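Local coordinates for member of DUF4221 family (Bacteroides vulgatus, PDB 3S9J), which is of unknown function but folds as a six-bladed beta-propeller and belongs to the DUF4221 family, at residues V213-T225 against W233-P246. Residues are numbered along the deposited sequence; the frame is centred on the assembly and turned at random.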
# COMPACT_ATOMS: atom_id res chain seq x y z
N VAL A 213 12.47 -0.97 -0.28
CA VAL A 213 12.21 -2.17 -1.10
C VAL A 213 10.96 -1.87 -1.93
O VAL A 213 9.96 -1.43 -1.38
CB VAL A 213 11.98 -3.42 -0.21
CG1 VAL A 213 11.78 -4.69 -1.11
CG2 VAL A 213 13.15 -3.58 0.80
N CYS A 214 11.05 -2.04 -3.25
CA CYS A 214 9.97 -1.80 -4.20
C CYS A 214 9.70 -3.07 -5.01
O CYS A 214 10.64 -3.71 -5.50
CB CYS A 214 10.30 -0.69 -5.17
SG CYS A 214 10.72 0.88 -4.36
N GLY A 215 8.41 -3.40 -5.13
CA GLY A 215 7.95 -4.56 -5.89
C GLY A 215 6.95 -4.14 -6.95
O GLY A 215 5.79 -3.87 -6.65
N PHE A 216 7.41 -4.09 -8.20
CA PHE A 216 6.54 -3.84 -9.34
C PHE A 216 5.56 -4.99 -9.46
O PHE A 216 5.94 -6.14 -9.36
CB PHE A 216 7.33 -3.64 -10.67
CG PHE A 216 7.91 -2.27 -10.80
CD1 PHE A 216 7.16 -1.23 -11.34
CD2 PHE A 216 9.17 -1.99 -10.29
CE1 PHE A 216 7.67 0.03 -11.41
CE2 PHE A 216 9.67 -0.73 -10.33
CZ PHE A 216 8.94 0.30 -10.91
N PHE A 217 4.29 -4.66 -9.60
CA PHE A 217 3.25 -5.67 -9.67
C PHE A 217 3.52 -6.68 -10.80
O PHE A 217 3.24 -7.87 -10.65
CB PHE A 217 1.88 -5.03 -9.87
CG PHE A 217 1.50 -4.00 -8.81
CD1 PHE A 217 1.86 -4.17 -7.48
CD2 PHE A 217 0.75 -2.88 -9.16
CE1 PHE A 217 1.46 -3.21 -6.50
CE2 PHE A 217 0.38 -1.93 -8.21
CZ PHE A 217 0.73 -2.12 -6.89
N GLY A 218 4.08 -6.21 -11.90
CA GLY A 218 4.29 -7.08 -13.06
C GLY A 218 5.64 -7.75 -13.15
O GLY A 218 5.98 -8.27 -14.21
N TYR A 219 6.41 -7.78 -12.07
CA TYR A 219 7.80 -8.24 -12.14
C TYR A 219 8.18 -9.23 -11.05
O TYR A 219 7.85 -9.04 -9.89
CB TYR A 219 8.74 -7.02 -12.08
CG TYR A 219 10.15 -7.21 -12.61
CD1 TYR A 219 10.42 -7.99 -13.73
CD2 TYR A 219 11.21 -6.56 -12.01
CE1 TYR A 219 11.72 -8.12 -14.22
CE2 TYR A 219 12.52 -6.68 -12.49
CZ TYR A 219 12.76 -7.45 -13.59
OH TYR A 219 14.06 -7.55 -14.06
N ASP A 220 8.94 -10.25 -11.44
CA ASP A 220 9.42 -11.28 -10.53
C ASP A 220 10.36 -10.78 -9.44
O ASP A 220 10.46 -11.41 -8.41
CB ASP A 220 10.23 -12.33 -11.30
CG ASP A 220 9.39 -13.23 -12.15
OD1 ASP A 220 8.18 -13.03 -12.29
OD2 ASP A 220 9.99 -14.19 -12.64
N SER A 221 11.05 -9.67 -9.67
CA SER A 221 12.12 -9.27 -8.77
C SER A 221 11.77 -8.04 -7.95
O SER A 221 11.03 -7.16 -8.41
CB SER A 221 13.42 -9.04 -9.55
OG SER A 221 13.93 -10.26 -10.06
N LEU A 222 12.31 -8.00 -6.75
CA LEU A 222 12.26 -6.82 -5.89
C LEU A 222 13.49 -5.94 -6.09
O LEU A 222 14.60 -6.43 -6.29
CB LEU A 222 12.22 -7.23 -4.41
CG LEU A 222 11.00 -8.01 -3.93
CD1 LEU A 222 11.24 -8.45 -2.47
CD2 LEU A 222 9.72 -7.14 -4.08
N MSE A 223 13.27 -4.64 -5.97
CA MSE A 223 14.30 -3.62 -6.10
C MSE A 223 14.59 -3.09 -4.71
O MSE A 223 13.66 -2.78 -3.95
CB MSE A 223 13.74 -2.49 -6.96
CG MSE A 223 14.73 -1.52 -7.47
SE MSE A 223 13.76 0.01 -8.17
CE MSE A 223 13.72 1.00 -6.53
N VAL A 224 15.88 -3.01 -4.37
CA VAL A 224 16.29 -2.60 -3.03
C VAL A 224 17.38 -1.55 -3.12
O VAL A 224 18.28 -1.65 -3.95
CB VAL A 224 16.80 -3.80 -2.21
CG1 VAL A 224 17.31 -3.37 -0.80
CG2 VAL A 224 15.75 -4.91 -2.14
N THR A 225 17.30 -0.54 -2.26
CA THR A 225 18.36 0.45 -2.16
C THR A 225 18.50 0.93 -0.72
O THR A 225 17.52 1.12 -0.03
CB THR A 225 18.14 1.68 -3.10
OG1 THR A 225 19.26 2.59 -2.97
CG2 THR A 225 16.88 2.37 -2.80
N TRP A 233 18.79 -6.06 -7.06
CA TRP A 233 17.59 -6.80 -7.41
C TRP A 233 17.65 -8.19 -6.81
O TRP A 233 18.71 -8.82 -6.82
CB TRP A 233 17.43 -6.90 -8.92
CG TRP A 233 17.23 -5.58 -9.60
CD1 TRP A 233 18.20 -4.76 -10.10
CD2 TRP A 233 15.99 -4.93 -9.84
NE1 TRP A 233 17.63 -3.65 -10.65
CE2 TRP A 233 16.27 -3.73 -10.50
CE3 TRP A 233 14.66 -5.26 -9.56
CZ2 TRP A 233 15.27 -2.84 -10.89
CZ3 TRP A 233 13.65 -4.37 -9.96
CH2 TRP A 233 13.97 -3.18 -10.61
N TYR A 234 16.51 -8.65 -6.28
CA TYR A 234 16.38 -9.97 -5.69
C TYR A 234 15.14 -10.68 -6.22
O TYR A 234 14.06 -10.09 -6.31
CB TYR A 234 16.24 -9.88 -4.18
CG TYR A 234 17.44 -9.27 -3.49
CD1 TYR A 234 18.53 -10.05 -3.17
CD2 TYR A 234 17.45 -7.93 -3.15
CE1 TYR A 234 19.63 -9.50 -2.53
CE2 TYR A 234 18.55 -7.37 -2.52
CZ TYR A 234 19.64 -8.16 -2.21
OH TYR A 234 20.71 -7.61 -1.56
N ASN A 235 15.31 -11.94 -6.56
CA ASN A 235 14.18 -12.73 -7.02
C ASN A 235 13.12 -12.88 -5.94
O ASN A 235 13.42 -13.23 -4.81
CB ASN A 235 14.63 -14.12 -7.45
CG ASN A 235 13.49 -14.94 -8.03
OD1 ASN A 235 13.02 -15.89 -7.41
ND2 ASN A 235 13.01 -14.53 -9.20
N ALA A 236 11.87 -12.63 -6.30
CA ALA A 236 10.77 -12.75 -5.36
C ALA A 236 9.55 -13.30 -6.09
O ALA A 236 8.46 -12.79 -5.97
CB ALA A 236 10.46 -11.39 -4.73
N LYS A 237 9.79 -14.37 -6.85
CA LYS A 237 8.77 -15.00 -7.70
C LYS A 237 7.98 -16.04 -6.91
O LYS A 237 8.57 -16.83 -6.16
CB LYS A 237 9.47 -15.69 -8.89
CG LYS A 237 8.60 -16.60 -9.72
CD LYS A 237 9.39 -17.29 -10.84
CE LYS A 237 8.49 -18.30 -11.54
NZ LYS A 237 7.99 -19.39 -10.65
N SER A 238 6.68 -16.07 -7.12
CA SER A 238 5.82 -17.12 -6.59
C SER A 238 6.07 -18.47 -7.30
O SER A 238 6.17 -18.51 -8.53
CB SER A 238 4.36 -16.78 -6.83
OG SER A 238 3.53 -17.89 -6.52
N ARG A 239 6.13 -19.55 -6.51
CA ARG A 239 6.28 -20.88 -7.11
C ARG A 239 5.04 -21.31 -7.91
O ARG A 239 5.12 -22.26 -8.68
CB ARG A 239 6.62 -21.94 -6.05
CG ARG A 239 5.52 -22.25 -5.03
CD ARG A 239 6.14 -22.69 -3.69
NE ARG A 239 7.01 -21.64 -3.14
CZ ARG A 239 7.92 -21.83 -2.18
NH1 ARG A 239 8.11 -23.03 -1.65
NH2 ARG A 239 8.65 -20.80 -1.76
N TYR A 240 3.92 -20.60 -7.76
CA TYR A 240 2.69 -20.97 -8.43
C TYR A 240 2.47 -20.21 -9.72
O TYR A 240 1.55 -20.54 -10.44
CB TYR A 240 1.49 -20.74 -7.49
CG TYR A 240 1.66 -21.50 -6.20
CD1 TYR A 240 1.62 -22.89 -6.20
CD2 TYR A 240 1.88 -20.84 -4.99
CE1 TYR A 240 1.79 -23.61 -5.05
CE2 TYR A 240 2.07 -21.57 -3.81
CZ TYR A 240 2.01 -22.96 -3.86
OH TYR A 240 2.18 -23.72 -2.72
N LEU A 241 3.33 -19.23 -10.02
CA LEU A 241 3.18 -18.37 -11.20
C LEU A 241 4.32 -18.52 -12.18
O LEU A 241 5.47 -18.69 -11.80
CB LEU A 241 3.13 -16.88 -10.79
CG LEU A 241 2.00 -16.45 -9.86
CD1 LEU A 241 2.14 -14.95 -9.54
CD2 LEU A 241 0.64 -16.81 -10.47
N LYS A 242 3.98 -18.42 -13.45
CA LYS A 242 4.95 -18.33 -14.53
C LYS A 242 5.76 -17.05 -14.31
O LYS A 242 5.22 -16.04 -13.83
CB LYS A 242 4.14 -18.24 -15.83
CG LYS A 242 4.89 -18.45 -17.08
CD LYS A 242 3.98 -18.21 -18.29
CE LYS A 242 4.72 -18.45 -19.60
NZ LYS A 242 5.08 -19.87 -19.69
N SER A 243 7.04 -17.08 -14.67
CA SER A 243 7.87 -15.87 -14.61
C SER A 243 7.25 -14.76 -15.44
O SER A 243 6.68 -15.02 -16.50
CB SER A 243 9.30 -16.17 -15.06
OG SER A 243 10.03 -14.98 -15.19
N MSE A 244 7.32 -13.51 -14.95
CA MSE A 244 6.70 -12.39 -15.65
C MSE A 244 7.53 -11.11 -15.68
O MSE A 244 8.40 -10.87 -14.82
CB MSE A 244 5.32 -12.08 -15.04
CG MSE A 244 5.36 -11.52 -13.65
SE MSE A 244 3.59 -10.99 -12.98
CE MSE A 244 2.82 -12.69 -12.89
N LYS A 245 7.22 -10.30 -16.69
CA LYS A 245 7.62 -8.90 -16.77
C LYS A 245 6.36 -8.08 -17.06
O LYS A 245 5.35 -8.63 -17.51
CB LYS A 245 8.69 -8.66 -17.85
CG LYS A 245 9.94 -9.54 -17.70
CD LYS A 245 11.28 -8.76 -17.79
CE LYS A 245 11.57 -8.19 -19.18
NZ LYS A 245 12.97 -7.62 -19.26
N PRO A 246 6.39 -6.77 -16.77
CA PRO A 246 5.16 -6.04 -16.88
C PRO A 246 4.63 -5.95 -18.30
O PRO A 246 5.37 -6.06 -19.28
CB PRO A 246 5.51 -4.64 -16.33
CG PRO A 246 6.71 -4.86 -15.49
CD PRO A 246 7.46 -5.92 -16.21
O HOH W 1 6.15 -14.46 -11.57
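The outer beta hairpin of one beta-propeller blade joins L222 to Y234 and M223 to W233, and the loop that leaves its edge strand 231-235 folds back over D220. L222 and Y234 form an antiparallel hydrogen-bonded pair, L222 N to Y234 O 2.8 Å and Y234 N to L222 O 2.9 Å. Just beyond the paired strands, A236 N reaches D220 O at 2.8 Å, extending the ladder by one bond. The small methyl of A236 fits against CG of L222, a branched residue that also packs on I270 of the next blade.

On the other face of the sheet, W233 offers a flat indole broad enough to meet both M223 and Y219. CG of M223, present as selenomethionine, sits over the six-membered ring, 3.8 Å from its centroid, a CH-pi contact that suits a flexible, unbranched side chain; its SE lies obliquely to the same ring, a Met-aromatic contact. Y219, its CG anti to the backbone N (chi1 -160°), turns its ring edge toward that indole in an offset edge-to-face pair, the planes at 81°.

D220 holds the returning loop. An aspartate suits this place because its short carboxylate divides between two neighbouring residues: OD1 accepts from M244 N at 2.8 Å in a fairly straight bond (163°), and OD2 takes the hydroxyl of S243 at 2.7 Å, both donors coming from above the carboxylate plane. Replacing D220 by an alanine is likely to leave M244 N and the S243 hydroxyl without their acceptors, and the 237-246 loop more mobile. K237 lies alongside, but its NZ bends away to the carbonyls of S238 and L241. A water donates to both D220 OD1 and K242 O, the latter at 2.9 Å.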